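GCN5-related N-acetyltransferase (Sphaerobacter thermophilus, PDB 3TT2) probably transfers an acyl group, most likely acetyl from acetyl-CoA, to an acceptor substrate. Local coordinates at residues 78-90 with 118-130. Numbering follows the deposited sequence.
Sequences LNRRYVQLSVYGY and LAPAEAQVTVQHY
The Tyr82 ring is held between Leu118 and Asn79: Leu118 CB lies 4.0 Å from the ring centroid, 22° off the normal, a CH-pi contact over one face, while Asn79 ND2 sits over the opposite face near the rim. The OD1 of the same Asn79 accepts from Tyr82 N in an Asx motif. At the other end of the contact Val87 CB packs over a face of the His129 imidazole, 3.9 Å from its centroid, and Tyr147 meets that ring edge-to-face. The Tyr88 and Tyr130 rings lie almost parallel, 4° between planes, but are displaced laterally to a centroid separation of 5.7 Å, too far for a real stack; Ser86 OG lies at the edge of the Tyr130 ring.

Between these ends the strands run parallel, pairing Gln84 with Thr126, Leu85 with Val127 and Ser86 with Gln128. Their backbone bonds include Thr126 N to Val83 O (2.8 Å) and Gln128 N to Leu85 O (2.7 Å). On the polar face, CG of Gln128 lies between the backbone N and the carbonyl carbon (chi1 70°) and the chain then extends, so that NE2 donates a hydrogen bond to Ser86 OG (3.1 Å), tilted from the amide plane, and OE1 accepts one from Arg314 NE. Gln84 NE2 makes a weak bond to Thr126 OG1 (3.3 Å). A leucine in place of Gln128 would probably leave Ser86 OG without this donor and Arg314 without its amide acceptor in a buried setting.

A classic beta bulge, with Arg80 opposite the pair Val83 and Gln84, lies where the hairpin from strand 71-80 turns into strand 84-91. Strands 84-91 and 125-132 are joined by helix 100-115 as the beta-alpha-beta unit of the GNAT domain; Trp111 and Ile112 of that helix pack on Leu85 and Val127 respectively, while strand 305-316 flanks strand 125-132 on its other edge.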
loop_
_atom_site.group_PDB
_atom_site.type_symbol
_atom_site.label_atom_id
_atom_site.label_comp_id
_atom_site.label_asym_id
_atom_site.label_seq_id
_atom_site.Cartn_x
_atom_site.Cartn_y
_atom_site.Cartn_z
ATOM N N LEU A 78 5.660 8.138 4.722
ATOM C CA LEU A 78 5.881 6.914 5.490
ATOM C C LEU A 78 7.380 6.678 5.683
ATOM O O LEU A 78 8.159 6.814 4.747
ATOM C CB LEU A 78 5.232 5.718 4.813
ATOM C CG LEU A 78 3.751 5.636 5.146
ATOM C CD1 LEU A 78 3.029 4.615 4.275
ATOM C CD2 LEU A 78 3.624 5.284 6.607
ATOM N N ASN A 79 7.782 6.346 6.907
ATOM C CA ASN A 79 9.196 6.214 7.243
ATOM C C ASN A 79 9.536 4.810 7.705
ATOM O O ASN A 79 8.970 4.330 8.679
ATOM C CB ASN A 79 9.557 7.221 8.330
ATOM C CG ASN A 79 10.848 6.880 9.037
ATOM O OD1 ASN A 79 11.793 6.410 8.420
ATOM N ND2 ASN A 79 10.895 7.118 10.344
ATOM N N ARG A 80 10.451 4.143 7.007
ATOM C CA ARG A 80 10.928 2.831 7.453
ATOM C C ARG A 80 12.369 2.907 7.945
ATOM O O ARG A 80 13.285 3.063 7.144
ATOM C CB ARG A 80 10.836 1.821 6.296
ATOM C CG ARG A 80 11.461 0.455 6.588
ATOM C CD ARG A 80 11.451 -0.475 5.365
ATOM N NE ARG A 80 10.105 -0.677 4.830
ATOM C CZ ARG A 80 9.838 -1.256 3.660
ATOM N NH1 ARG A 80 8.573 -1.391 3.256
ATOM N NH2 ARG A 80 10.830 -1.697 2.890
ATOM N N ARG A 81 12.551 2.831 9.266
ATOM C CA ARG A 81 13.867 2.722 9.933
ATOM C C ARG A 81 14.814 3.845 9.528
ATOM O O ARG A 81 16.023 3.722 9.683
ATOM C CB ARG A 81 14.561 1.391 9.600
ATOM C CG ARG A 81 13.979 0.135 10.225
ATOM C CD ARG A 81 13.673 -0.872 9.129
ATOM N NE ARG A 81 14.051 -2.242 9.478
ATOM C CZ ARG A 81 14.254 -3.207 8.583
ATOM N NH1 ARG A 81 14.130 -2.946 7.288
ATOM N NH2 ARG A 81 14.588 -4.430 8.976
ATOM N N TYR A 82 14.257 4.929 9.008
ATOM C CA TYR A 82 14.992 6.062 8.449
ATOM C C TYR A 82 15.945 5.669 7.322
ATOM O O TYR A 82 16.873 6.426 7.009
ATOM C CB TYR A 82 15.800 6.762 9.555
ATOM C CG TYR A 82 14.955 7.221 10.720
ATOM C CD1 TYR A 82 14.203 8.376 10.634
ATOM C CD2 TYR A 82 14.913 6.503 11.904
ATOM C CE1 TYR A 82 13.437 8.809 11.683
ATOM C CE2 TYR A 82 14.141 6.932 12.973
ATOM C CZ TYR A 82 13.403 8.089 12.856
ATOM O OH TYR A 82 12.630 8.533 13.918
ATOM N N VAL A 83 15.780 4.491 6.726
ATOM C CA VAL A 83 16.531 4.193 5.504
ATOM C C VAL A 83 15.760 4.296 4.193
ATOM O O VAL A 83 16.350 4.316 3.103
ATOM C CB VAL A 83 17.174 2.790 5.582
ATOM C CG1 VAL A 83 18.196 2.747 6.697
ATOM C CG2 VAL A 83 16.093 1.707 5.735
ATOM N N GLN A 84 14.437 4.299 4.298
ATOM C CA GLN A 84 13.599 4.418 3.129
ATOM C C GLN A 84 12.398 5.267 3.413
ATOM O O GLN A 84 11.530 4.876 4.202
ATOM C CB GLN A 84 13.150 3.053 2.678
ATOM C CG GLN A 84 12.261 3.065 1.463
ATOM C CD GLN A 84 12.251 1.715 0.792
ATOM O OE1 GLN A 84 11.289 0.955 0.914
ATOM N NE2 GLN A 84 13.346 1.389 0.100
ATOM N N LEU A 85 12.283 6.376 2.703
ATOM C CA LEU A 85 11.181 7.269 2.944
ATOM C C LEU A 85 10.238 7.209 1.769
ATOM O O LEU A 85 10.639 7.437 0.631
ATOM C CB LEU A 85 11.694 8.686 3.126
ATOM C CG LEU A 85 10.562 9.575 3.619
ATOM C CD1 LEU A 85 10.233 9.232 5.081
ATOM C CD2 LEU A 85 10.882 11.053 3.411
ATOM N N SER A 86 8.986 6.879 2.042
ATOM C CA SER A 86 7.945 6.947 1.037
ATOM C C SER A 86 7.226 8.282 1.168
ATOM O O SER A 86 6.942 8.741 2.276
ATOM C CB SER A 86 6.957 5.803 1.222
ATOM O OG SER A 86 7.524 4.571 0.833
ATOM N N VAL A 87 6.934 8.905 0.035
ATOM C CA VAL A 87 6.356 10.241 0.027
ATOM C C VAL A 87 5.085 10.234 -0.809
ATOM O O VAL A 87 5.096 9.729 -1.931
ATOM C CB VAL A 87 7.359 11.270 -0.540
ATOM C CG1 VAL A 87 6.720 12.640 -0.654
ATOM C CG2 VAL A 87 8.584 11.342 0.314
ATOM N N TYR A 88 3.973 10.731 -0.261
ATOM C CA TYR A 88 2.752 10.812 -1.067
ATOM C C TYR A 88 2.345 12.249 -1.283
ATOM O O TYR A 88 1.828 12.890 -0.366
ATOM C CB TYR A 88 1.637 10.012 -0.376
ATOM C CG TYR A 88 2.066 8.585 -0.088
ATOM C CD1 TYR A 88 1.835 7.574 -1.010
ATOM C CD2 TYR A 88 2.749 8.263 1.085
ATOM C CE1 TYR A 88 2.244 6.282 -0.763
ATOM C CE2 TYR A 88 3.168 6.965 1.341
ATOM C CZ TYR A 88 2.912 5.986 0.412
ATOM O OH TYR A 88 3.318 4.697 0.650
ATOM N N GLY A 89 2.579 12.761 -2.491
ATOM C CA GLY A 89 2.276 14.153 -2.782
ATOM C C GLY A 89 1.064 14.334 -3.664
ATOM O O GLY A 89 0.618 13.380 -4.314
ATOM N N TYR A 90 0.540 15.563 -3.704
ATOM C CA TYR A 90 -0.532 15.952 -4.631
ATOM C C TYR A 90 -0.399 17.426 -4.899
ATOM O O TYR A 90 -0.153 18.193 -3.975
ATOM C CB TYR A 90 -1.912 15.701 -4.023
ATOM C CG TYR A 90 -2.074 14.307 -3.480
ATOM C CD1 TYR A 90 -2.682 13.314 -4.231
ATOM C CD2 TYR A 90 -1.596 13.974 -2.214
ATOM C CE1 TYR A 90 -2.813 12.035 -3.733
ATOM C CE2 TYR A 90 -1.714 12.705 -1.722
ATOM C CZ TYR A 90 -2.325 11.745 -2.479
ATOM O OH TYR A 90 -2.429 10.486 -1.957
ATOM N N LEU A 118 19.819 9.015 12.358
ATOM C CA LEU A 118 19.173 7.957 13.129
ATOM C C LEU A 118 19.181 6.620 12.393
ATOM O O LEU A 118 18.730 5.607 12.919
ATOM C CB LEU A 118 17.742 8.370 13.452
ATOM C CG LEU A 118 17.647 9.698 14.209
ATOM C CD1 LEU A 118 16.279 10.349 14.031
ATOM C CD2 LEU A 118 17.971 9.491 15.680
ATOM N N ALA A 119 19.668 6.643 11.160
ATOM C CA ALA A 119 19.931 5.436 10.398
ATOM C C ALA A 119 21.351 4.976 10.669
ATOM O O ALA A 119 22.231 5.809 10.935
ATOM C CB ALA A 119 19.755 5.724 8.921
ATOM N N PRO A 120 21.597 3.655 10.589
ATOM C CA PRO A 120 22.961 3.148 10.753
ATOM C C PRO A 120 23.809 3.893 9.753
ATOM O O PRO A 120 23.301 4.215 8.677
ATOM C CB PRO A 120 22.844 1.690 10.329
ATOM C CG PRO A 120 21.424 1.350 10.486
ATOM C CD PRO A 120 20.661 2.595 10.188
ATOM N N ALA A 121 25.053 4.200 10.091
ATOM C CA ALA A 121 25.809 5.117 9.250
ATOM C C ALA A 121 26.199 4.496 7.909
ATOM O O ALA A 121 26.379 5.207 6.917
ATOM C CB ALA A 121 27.014 5.676 9.984
ATOM N N GLU A 122 26.313 3.172 7.873
ATOM C CA GLU A 122 26.688 2.480 6.640
ATOM C C GLU A 122 25.499 2.271 5.691
ATOM O O GLU A 122 25.678 2.059 4.494
ATOM C CB GLU A 122 27.368 1.141 6.957
ATOM C CG GLU A 122 26.416 0.058 7.467
ATOM C CD GLU A 122 25.998 0.263 8.917
ATOM O OE1 GLU A 122 26.500 1.216 9.560
ATOM O OE2 GLU A 122 25.173 -0.539 9.416
ATOM N N ALA A 123 24.289 2.336 6.241
ATOM C CA ALA A 123 23.045 2.149 5.485
ATOM C C ALA A 123 22.831 3.179 4.387
ATOM O O ALA A 123 22.961 4.381 4.624
ATOM C CB ALA A 123 21.848 2.171 6.436
ATOM N N GLN A 124 22.479 2.700 3.195
ATOM C CA GLN A 124 22.053 3.589 2.128
ATOM C C GLN A 124 20.679 4.131 2.460
ATOM O O GLN A 124 19.879 3.463 3.106
ATOM C CB GLN A 124 22.008 2.877 0.786
ATOM C CG GLN A 124 20.743 2.114 0.514
ATOM C CD GLN A 124 20.479 1.928 -0.978
ATOM O OE1 GLN A 124 21.108 2.572 -1.823
ATOM N NE2 GLN A 124 19.531 1.049 -1.305
ATOM N N VAL A 125 20.412 5.347 2.009
ATOM C CA VAL A 125 19.180 6.026 2.354
ATOM C C VAL A 125 18.448 6.388 1.078
ATOM O O VAL A 125 19.017 7.055 0.221
ATOM C CB VAL A 125 19.478 7.300 3.152
ATOM C CG1 VAL A 125 18.210 8.095 3.368
ATOM C CG2 VAL A 125 20.170 6.952 4.477
ATOM N N THR A 126 17.204 5.932 0.937
ATOM C CA THR A 126 16.415 6.229 -0.259
ATOM C C THR A 126 15.123 6.967 0.050
ATOM O O THR A 126 14.578 6.852 1.145
ATOM C CB THR A 126 16.078 4.954 -1.100
ATOM O OG1 THR A 126 15.217 4.071 -0.362
ATOM C CG2 THR A 126 17.352 4.211 -1.505
ATOM N N VAL A 127 14.656 7.743 -0.928
ATOM C CA VAL A 127 13.308 8.320 -0.923
ATOM C C VAL A 127 12.571 7.771 -2.132
ATOM O O VAL A 127 13.168 7.604 -3.203
ATOM C CB VAL A 127 13.319 9.842 -1.072
ATOM C CG1 VAL A 127 11.903 10.368 -1.143
ATOM C CG2 VAL A 127 14.076 10.488 0.064
ATOM N N GLN A 128 11.284 7.485 -1.969
ATOM C CA GLN A 128 10.525 6.920 -3.060
ATOM C C GLN A 128 9.093 7.439 -3.161
ATOM O O GLN A 128 8.459 7.784 -2.154
ATOM C CB GLN A 128 10.534 5.404 -2.971
ATOM C CG GLN A 128 9.745 4.839 -1.822
ATOM C CD GLN A 128 9.930 3.347 -1.700
ATOM O OE1 GLN A 128 10.944 2.807 -2.138
ATOM N NE2 GLN A 128 8.953 2.669 -1.116
ATOM N N HIS A 129 8.607 7.490 -4.401
ATOM C CA HIS A 129 7.275 7.969 -4.731
ATOM C C HIS A 129 6.541 6.897 -5.512
ATOM O O HIS A 129 7.141 6.189 -6.317
ATOM C CB HIS A 129 7.369 9.194 -5.628
ATOM C CG HIS A 129 7.772 10.446 -4.917
ATOM N ND1 HIS A 129 6.873 11.445 -4.609
ATOM C CD2 HIS A 129 8.979 10.879 -4.479
ATOM C CE1 HIS A 129 7.509 12.434 -4.001
ATOM N NE2 HIS A 129 8.788 12.114 -3.912
ATOM N N TYR A 130 5.240 6.776 -5.289
ATOM C CA TYR A 130 4.446 5.904 -6.132
ATOM C C TYR A 130 3.634 6.759 -7.083
ATOM O O TYR A 130 2.720 7.465 -6.668
ATOM C CB TYR A 130 3.514 5.052 -5.301
ATOM C CG TYR A 130 4.191 4.194 -4.276
ATOM C CD1 TYR A 130 4.418 2.847 -4.516
ATOM C CD2 TYR A 130 4.574 4.714 -3.054
ATOM C CE1 TYR A 130 5.032 2.033 -3.573
ATOM C CE2 TYR A 130 5.188 3.906 -2.096
ATOM C CZ TYR A 130 5.413 2.565 -2.368
ATOM O OH TYR A 130 6.018 1.755 -1.433
#